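Local coordinates for putative 5-carboxymethyl-2-hydroxymuconate isomerase (Pseudomonas aeruginosa, PDB 3E6Q), which probably isomerises 5-carboxymethyl-2-hydroxymuconate by shifting a double bond, as a trimeric member of the tautomerase-like CHMI family, at residues L25-T30 and A81-C86; T30-L35 and E69-G74; E107-A112 and V123-R128. One frame throughout, in Å; residues are numbered along the deposited sequence.

Interaction 1. Residues L25-T30 and A81-C86; sequences LVIEAT and AYLHAC. With NA (sodium ion), chain R; FMT (formic acid), chain P.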
# COMPACT_ATOMS: atom_id res chain seq x y z
N LEU A 25 2.59 9.46 3.67
CA LEU A 25 1.39 9.18 4.46
C LEU A 25 0.26 8.81 3.50
O LEU A 25 -0.06 9.57 2.58
CB LEU A 25 1.00 10.39 5.26
CG LEU A 25 -0.33 10.32 6.00
CD1 LEU A 25 -0.24 9.21 7.07
CD2 LEU A 25 -0.77 11.65 6.60
N VAL A 26 -0.33 7.64 3.73
CA VAL A 26 -1.48 7.18 2.93
C VAL A 26 -2.69 7.02 3.86
O VAL A 26 -2.63 6.24 4.82
CB VAL A 26 -1.20 5.85 2.18
CG1 VAL A 26 -2.47 5.42 1.37
CG2 VAL A 26 0.08 5.94 1.29
N ILE A 27 -3.76 7.77 3.57
CA ILE A 27 -5.02 7.69 4.28
C ILE A 27 -6.03 6.98 3.38
O ILE A 27 -6.20 7.37 2.22
CB ILE A 27 -5.54 9.09 4.70
CG1 ILE A 27 -4.53 9.85 5.58
CG2 ILE A 27 -6.93 9.00 5.42
CD1 ILE A 27 -4.95 11.26 5.88
N GLU A 28 -6.70 5.97 3.93
CA GLU A 28 -7.70 5.18 3.25
C GLU A 28 -9.01 5.31 4.05
O GLU A 28 -9.02 5.11 5.26
CB GLU A 28 -7.33 3.70 3.23
CG GLU A 28 -6.17 3.27 2.39
CD GLU A 28 -5.82 1.83 2.73
OE1 GLU A 28 -6.31 0.87 2.05
OE2 GLU A 28 -5.02 1.64 3.71
N ALA A 29 -10.09 5.63 3.36
CA ALA A 29 -11.42 5.80 3.95
C ALA A 29 -12.41 4.96 3.15
O ALA A 29 -12.42 4.97 1.93
CB ALA A 29 -11.81 7.24 3.88
N THR A 30 -13.24 4.18 3.83
CA THR A 30 -14.27 3.46 3.13
C THR A 30 -15.23 4.51 2.46
O THR A 30 -15.45 5.61 2.97
CB THR A 30 -15.02 2.50 4.08
OG1 THR A 30 -15.57 3.21 5.21
CG2 THR A 30 -14.07 1.35 4.51
N ALA A 81 -18.15 1.53 8.60
CA ALA A 81 -17.17 2.40 7.92
C ALA A 81 -15.92 2.42 8.76
O ALA A 81 -15.96 2.23 9.98
CB ALA A 81 -17.70 3.81 7.75
N TYR A 82 -14.77 2.61 8.09
CA TYR A 82 -13.52 2.67 8.77
C TYR A 82 -12.57 3.61 8.03
O TYR A 82 -12.79 3.95 6.86
CB TYR A 82 -12.87 1.30 9.03
CG TYR A 82 -12.46 0.53 7.83
CD1 TYR A 82 -11.27 0.80 7.16
CD2 TYR A 82 -13.28 -0.54 7.38
CE1 TYR A 82 -10.87 0.02 6.04
CE2 TYR A 82 -12.90 -1.29 6.22
CZ TYR A 82 -11.70 -0.99 5.58
OH TYR A 82 -11.31 -1.72 4.48
N LEU A 83 -11.57 4.07 8.79
CA LEU A 83 -10.58 5.07 8.35
C LEU A 83 -9.21 4.60 8.89
O LEU A 83 -9.04 4.30 10.08
CB LEU A 83 -10.95 6.43 8.92
CG LEU A 83 -10.09 7.65 8.62
CD1 LEU A 83 -9.94 7.93 7.13
CD2 LEU A 83 -10.66 8.90 9.37
N HIS A 84 -8.25 4.53 7.98
CA HIS A 84 -6.89 4.04 8.28
C HIS A 84 -5.80 4.89 7.64
O HIS A 84 -5.96 5.35 6.50
CB HIS A 84 -6.76 2.59 7.83
CG HIS A 84 -5.41 2.01 8.09
ND1 HIS A 84 -4.94 1.72 9.36
CD2 HIS A 84 -4.42 1.66 7.23
CE1 HIS A 84 -3.71 1.22 9.26
NE2 HIS A 84 -3.36 1.20 7.98
N ALA A 85 -4.71 5.08 8.35
CA ALA A 85 -3.55 5.73 7.79
C ALA A 85 -2.32 4.87 8.02
O ALA A 85 -2.19 4.15 9.02
CB ALA A 85 -3.33 7.09 8.39
N CYS A 86 -1.39 4.96 7.07
CA CYS A 86 -0.09 4.30 7.18
C CYS A 86 0.95 5.39 6.93
O CYS A 86 1.03 5.98 5.83
CB CYS A 86 0.02 3.17 6.14
SG CYS A 86 1.61 2.31 6.35
NA NA R . -2.98 3.26 4.39
C FMT P . -1.55 -0.85 6.58
O1 FMT P . -1.06 0.12 7.10
O2 FMT P . -2.27 -0.69 5.56
O HOH W 1 -1.17 2.11 2.77
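Segments 25-30 and 81-86 form the antiparallel central pair of the four-stranded sheet; the strands within them, 25-30 and 82-86, run at 168° to each other with axes 4.6 Å apart. V26 faces C86 and E28 faces H84 as hydrogen-bonded pairs; I27-A85 lies between them and A29-L83 beyond E28-H84, both non-hydrogen-bonded. The shortest backbone link, E28 N to H84 O at 2.7 Å, is almost straight. T30 N to Y82 O, 3.1 Å, carries the ladder to its end, where the pattern passes to a side chain: Y82 N donates to T30 OG1 at 3.0 Å, and OG1 also hydrogen-bonds to N32 OD1. OG1 sits between the backbone N and the carbonyl carbon, and the same torsion sets the methyl CG2 over the Y82 ring, 3.4 Å from its centroid and 12° off the normal, a CH-pi contact.

On the face carrying V26, E28, H84 and C86, the E28 carboxylate and the H84 imidazole lie side by side and point the same way, their planes 73° apart. E28 OE2 binds the sodium ion at 2.7 Å, and a water is a second ligand. H84 NE2 donates to O1 of a formate at 2.7 Å, the oxygen lying in the ring plane. E28 OE1 makes a salt bridge to R64 of the second subunit, and H84 ND1 pairs with S124 OG.

The other face is apolar, with I27 CG2 meeting L83 CD1 at 3.6 Å beneath L109. A face whose E28, H84 and Y82 meet the second subunit and an apolar face under helices fit the trimeric tautomerase-type alpha/beta fold.

Interaction 2. Residues T30-L35 and E69-G74; sequences TANLRL and EAYRQG. With FMT (formic acid), chain N.
T30 stands over one face of the Y71 ring, crossing it at about a right angle: its CB lies 3.7 Å from the ring centroid and 8° off the normal, a CH-pi contact made almost squarely above the centre. The methyl CG2 reaches the root of the same ring, 3.5 Å from Y71 CG. Y71 CG takes the position between its backbone N and carbonyl carbon (chi1 59°), and this lays the ring against T30 and the turn T30-L33.

Farther out along the ring, N32 meets the phenol end. Its amide plane is turned 37° from the ring plane, and N32 CG comes within 3.0 Å of Y71 OH. Neither OD1 nor ND2 makes a hydrogen bond to that hydroxyl, because the angles are poor, so this is close polar packing. The amide is held from elsewhere: T30 OG1 donates to N32 OD1 at 2.7 Å, nearly in line with the C=O bond, and N32 ND2 binds R80 O. These two bonds fix which way round the amide lies. A31 CB adds an apolar touch at 4.2 Å from Y71 CE1.

Residues Y71-Q73 also pair in an antiparallel ladder with a strand of the second subunit, so the backbone of this strand continues the sheet across the interface. The backbone bond from L33 N to T30 O, 3.0 Å, closes a type I beta turn from T30 to L33. An aromatic side chain from the strand outermost in this chain thus lies against a beta turn that follows the adjacent parallel strand of the sheet.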
# COMPACT_ATOMS: atom_id res chain seq x y z
N THR A 30 -13.24 4.18 3.83
CA THR A 30 -14.27 3.46 3.13
C THR A 30 -15.23 4.51 2.46
O THR A 30 -15.45 5.61 2.97
CB THR A 30 -15.02 2.50 4.08
OG1 THR A 30 -15.57 3.21 5.21
CG2 THR A 30 -14.07 1.35 4.51
N ALA A 31 -15.81 4.12 1.32
CA ALA A 31 -16.64 5.04 0.51
C ALA A 31 -17.89 5.57 1.21
O ALA A 31 -18.41 6.63 0.85
CB ALA A 31 -17.01 4.35 -0.86
N ASN A 32 -18.39 4.82 2.21
CA ASN A 32 -19.52 5.24 3.06
C ASN A 32 -19.20 6.16 4.20
O ASN A 32 -20.10 6.54 4.95
CB ASN A 32 -20.27 4.00 3.58
CG ASN A 32 -19.44 3.13 4.48
OD1 ASN A 32 -18.22 3.25 4.51
ND2 ASN A 32 -20.10 2.22 5.23
N LEU A 33 -17.92 6.50 4.38
CA LEU A 33 -17.51 7.37 5.47
C LEU A 33 -17.75 8.83 5.15
O LEU A 33 -17.26 9.36 4.14
CB LEU A 33 -16.01 7.18 5.79
CG LEU A 33 -15.54 7.91 7.06
CD1 LEU A 33 -16.30 7.43 8.33
CD2 LEU A 33 -14.04 7.66 7.22
N ARG A 34 -18.44 9.51 6.07
CA ARG A 34 -18.65 10.95 5.99
C ARG A 34 -17.62 11.61 6.87
O ARG A 34 -17.46 11.21 7.99
CB ARG A 34 -20.07 11.31 6.48
CG ARG A 34 -21.16 10.79 5.55
CD ARG A 34 -22.56 11.17 6.02
NE ARG A 34 -22.81 10.56 7.31
CZ ARG A 34 -22.82 11.20 8.47
NH1 ARG A 34 -23.09 10.50 9.58
NH2 ARG A 34 -22.58 12.50 8.54
N LEU A 35 -16.98 12.66 6.35
CA LEU A 35 -15.97 13.44 7.08
C LEU A 35 -16.47 14.85 7.30
O LEU A 35 -17.35 15.34 6.54
CB LEU A 35 -14.66 13.53 6.25
CG LEU A 35 -13.97 12.21 5.88
CD1 LEU A 35 -12.75 12.47 5.00
CD2 LEU A 35 -13.58 11.44 7.08
N GLU A 69 -13.56 1.84 -2.64
CA GLU A 69 -14.87 1.61 -3.24
C GLU A 69 -15.41 0.23 -2.94
O GLU A 69 -16.63 -0.01 -3.08
CB GLU A 69 -14.73 1.82 -4.75
CG GLU A 69 -14.29 3.24 -5.16
CD GLU A 69 -14.27 3.47 -6.69
OE1 GLU A 69 -14.04 4.65 -7.09
OE2 GLU A 69 -14.51 2.51 -7.47
N ALA A 70 -14.54 -0.71 -2.59
CA ALA A 70 -14.99 -2.08 -2.34
C ALA A 70 -14.34 -2.57 -1.05
O ALA A 70 -13.13 -2.76 -1.03
CB ALA A 70 -14.69 -3.06 -3.53
N TYR A 71 -15.14 -2.71 -0.01
CA TYR A 71 -14.61 -2.90 1.35
C TYR A 71 -15.58 -3.76 2.12
O TYR A 71 -16.81 -3.79 1.85
CB TYR A 71 -14.38 -1.53 2.06
CG TYR A 71 -15.63 -0.74 2.17
CD1 TYR A 71 -16.07 0.08 1.10
CD2 TYR A 71 -16.47 -0.88 3.25
CE1 TYR A 71 -17.27 0.71 1.14
CE2 TYR A 71 -17.70 -0.18 3.31
CZ TYR A 71 -18.07 0.60 2.23
OH TYR A 71 -19.31 1.15 2.28
N ARG A 72 -15.04 -4.42 3.14
CA ARG A 72 -15.89 -5.11 4.11
C ARG A 72 -15.17 -5.25 5.44
O ARG A 72 -14.02 -5.59 5.49
CB ARG A 72 -16.36 -6.49 3.61
CG ARG A 72 -17.52 -6.99 4.41
CD ARG A 72 -17.84 -8.47 4.18
NE ARG A 72 -19.05 -8.86 4.93
CZ ARG A 72 -20.29 -8.98 4.45
NH1 ARG A 72 -21.30 -9.31 5.28
NH2 ARG A 72 -20.54 -8.78 3.16
N GLN A 73 -15.87 -4.88 6.50
CA GLN A 73 -15.41 -5.01 7.87
C GLN A 73 -16.16 -6.17 8.53
O GLN A 73 -17.39 -6.15 8.69
CB GLN A 73 -15.61 -3.71 8.61
CG GLN A 73 -15.09 -3.71 10.02
CD GLN A 73 -15.16 -2.31 10.63
OE1 GLN A 73 -15.50 -1.35 9.95
NE2 GLN A 73 -14.84 -2.20 11.88
N GLY A 74 -15.42 -7.21 8.84
CA GLY A 74 -15.97 -8.40 9.41
C GLY A 74 -16.84 -9.23 8.48
O GLY A 74 -16.73 -9.16 7.26
C FMT N . -22.38 -10.49 0.57
O1 FMT N . -21.92 -10.30 -0.62
O2 FMT N . -22.77 -9.57 1.40

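Interaction 3. Residues E107-A112 and V123-R128; sequences EVLAGA and VSVEVR
Helix 95-112 packs on strand 121-130, outermost in this chain, in the helix-on-sheet layer of this alpha/beta fold, and L109 is the side chain that makes most of the contact. The segments 107-112 and 123-128 run nearly antiparallel, 157° between their directions, with axes 8.3 Å apart. No hydrogen bond joins them, so the contact is carried by apolar side chains.

L109 points toward the strand, and its CB meets V123 CG1 at 3.5 Å. The leucine is modelled in two conformers; in the one described here it crosses both valines obliquely, and its extended chain (chi2 -175°) brings CD1 to 3.6 Å from V125 CG2, a contact that is tentative because it holds for that conformer alone. A110 adds a looser approach, its backbone N 4.0 Å from V123 CG1. S124 between the valines turns its side chain away from the helix, where its OG pairs with H84 and with H24 of the second subunit.

Around this contact, L109 also packs on L83 and A85 of the neighbouring strand 82-90, while V123 and V125 touch C106 earlier in the helix. Beyond strand 121-130 the sheet runs on, since V123-V125 pair in an antiparallel ladder with a strand of the second subunit. On another flank V108 leans on L42, Q45 and A49 of helix 39-52, placing helix 95-112 against both the sheet and the second helix.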
# COMPACT_ATOMS: atom_id res chain seq x y z
N GLU A 107 -5.31 11.38 16.34
CA GLU A 107 -6.14 12.48 16.83
C GLU A 107 -6.72 13.32 15.67
O GLU A 107 -7.94 13.67 15.67
CB GLU A 107 -5.30 13.36 17.75
CG GLU A 107 -5.98 14.63 18.23
CD GLU A 107 -7.06 14.42 19.26
OE1 GLU A 107 -7.70 15.44 19.61
OE2 GLU A 107 -7.29 13.27 19.71
N VAL A 108 -5.88 13.62 14.68
CA VAL A 108 -6.35 14.35 13.51
C VAL A 108 -7.47 13.57 12.76
O VAL A 108 -8.53 14.14 12.41
CB VAL A 108 -5.17 14.66 12.54
CG1 VAL A 108 -5.68 15.23 11.24
CG2 VAL A 108 -4.15 15.65 13.20
N LEU A 109 -7.17 12.31 12.44
CA LEU A 109 -8.11 11.46 11.71
C LEU A 109 -9.43 11.32 12.48
O LEU A 109 -10.51 11.51 11.92
CB LEU A 109 -7.52 10.07 11.50
CG LEU A 109 -6.33 9.88 10.57
CD1 LEU A 109 -6.10 8.36 10.49
CD2 LEU A 109 -6.59 10.47 9.18
N ALA A 110 -9.35 11.01 13.77
CA ALA A 110 -10.57 10.78 14.57
C ALA A 110 -11.43 12.07 14.60
O ALA A 110 -12.68 12.01 14.49
CB ALA A 110 -10.22 10.32 15.99
N GLY A 111 -10.74 13.21 14.70
CA GLY A 111 -11.39 14.53 14.69
C GLY A 111 -12.17 14.84 13.41
O GLY A 111 -13.16 15.60 13.44
N ALA A 112 -11.75 14.24 12.31
CA ALA A 112 -12.30 14.49 10.99
C ALA A 112 -13.55 13.66 10.68
O ALA A 112 -14.25 13.96 9.71
CB ALA A 112 -11.23 14.25 9.88
N VAL A 123 -10.94 3.99 13.65
CA VAL A 123 -9.83 4.80 13.11
C VAL A 123 -8.55 4.15 13.55
O VAL A 123 -8.39 3.79 14.74
CB VAL A 123 -9.91 6.28 13.59
CG1 VAL A 123 -8.72 7.12 13.03
CG2 VAL A 123 -11.29 6.88 13.23
N SER A 124 -7.61 3.95 12.62
CA SER A 124 -6.30 3.39 13.01
C SER A 124 -5.18 4.07 12.25
O SER A 124 -5.36 4.58 11.14
CB SER A 124 -6.19 1.87 12.77
OG SER A 124 -6.63 1.51 11.46
N VAL A 125 -3.99 4.02 12.84
CA VAL A 125 -2.78 4.54 12.23
C VAL A 125 -1.62 3.57 12.51
O VAL A 125 -1.37 3.27 13.69
CB VAL A 125 -2.40 5.95 12.75
CG1 VAL A 125 -1.15 6.49 12.08
CG2 VAL A 125 -3.54 6.95 12.59
N GLU A 126 -0.95 3.12 11.44
CA GLU A 126 0.26 2.32 11.53
C GLU A 126 1.38 3.31 11.29
O GLU A 126 1.26 4.16 10.40
CB GLU A 126 0.32 1.24 10.47
CG GLU A 126 1.64 0.62 10.39
CD GLU A 126 1.77 -0.58 9.45
OE1 GLU A 126 0.91 -0.82 8.56
OE2 GLU A 126 2.82 -1.20 9.62
N VAL A 127 2.47 3.19 12.04
CA VAL A 127 3.72 3.86 11.69
C VAL A 127 4.75 2.75 11.32
O VAL A 127 5.01 1.84 12.11
CB VAL A 127 4.25 4.68 12.87
CG1 VAL A 127 5.57 5.38 12.46
CG2 VAL A 127 3.20 5.69 13.35
N ARG A 128 5.19 2.75 10.08
CA ARG A 128 6.14 1.77 9.58
C ARG A 128 7.46 2.41 9.13
O ARG A 128 7.55 3.62 8.95
CB ARG A 128 5.56 0.95 8.45
CG ARG A 128 5.20 1.75 7.19
CD ARG A 128 4.74 0.86 6.05
NE ARG A 128 5.83 0.00 5.58
CZ ARG A 128 6.70 0.34 4.61
NH1 ARG A 128 6.61 1.50 4.00
NH2 ARG A 128 7.66 -0.50 4.26

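In the fold
Interaction 1 is central, with interaction 3 about 8 Å and interaction 2 about 10 Å away between centres; the latter two lie about 16 Å apart. All three reach one mixed sheet, ordered 62-73, 24-30, 82-90, 121-130. Along the chain, interaction 2 is nested inside the loop closed by interaction 1, and interaction 3 follows both. T30 belongs to interactions 1 and 2, and L33 CD2 packs on L83 CB at 3.7 Å. Interactions 1 and 3 are joined by a probable hydrogen bond from A85 N to S124 O, 2.9 Å. Ladders formed by Y71-Q73 and V123-V125 with strands of the second subunit extend the monomer's sheet into the three-chain assembly.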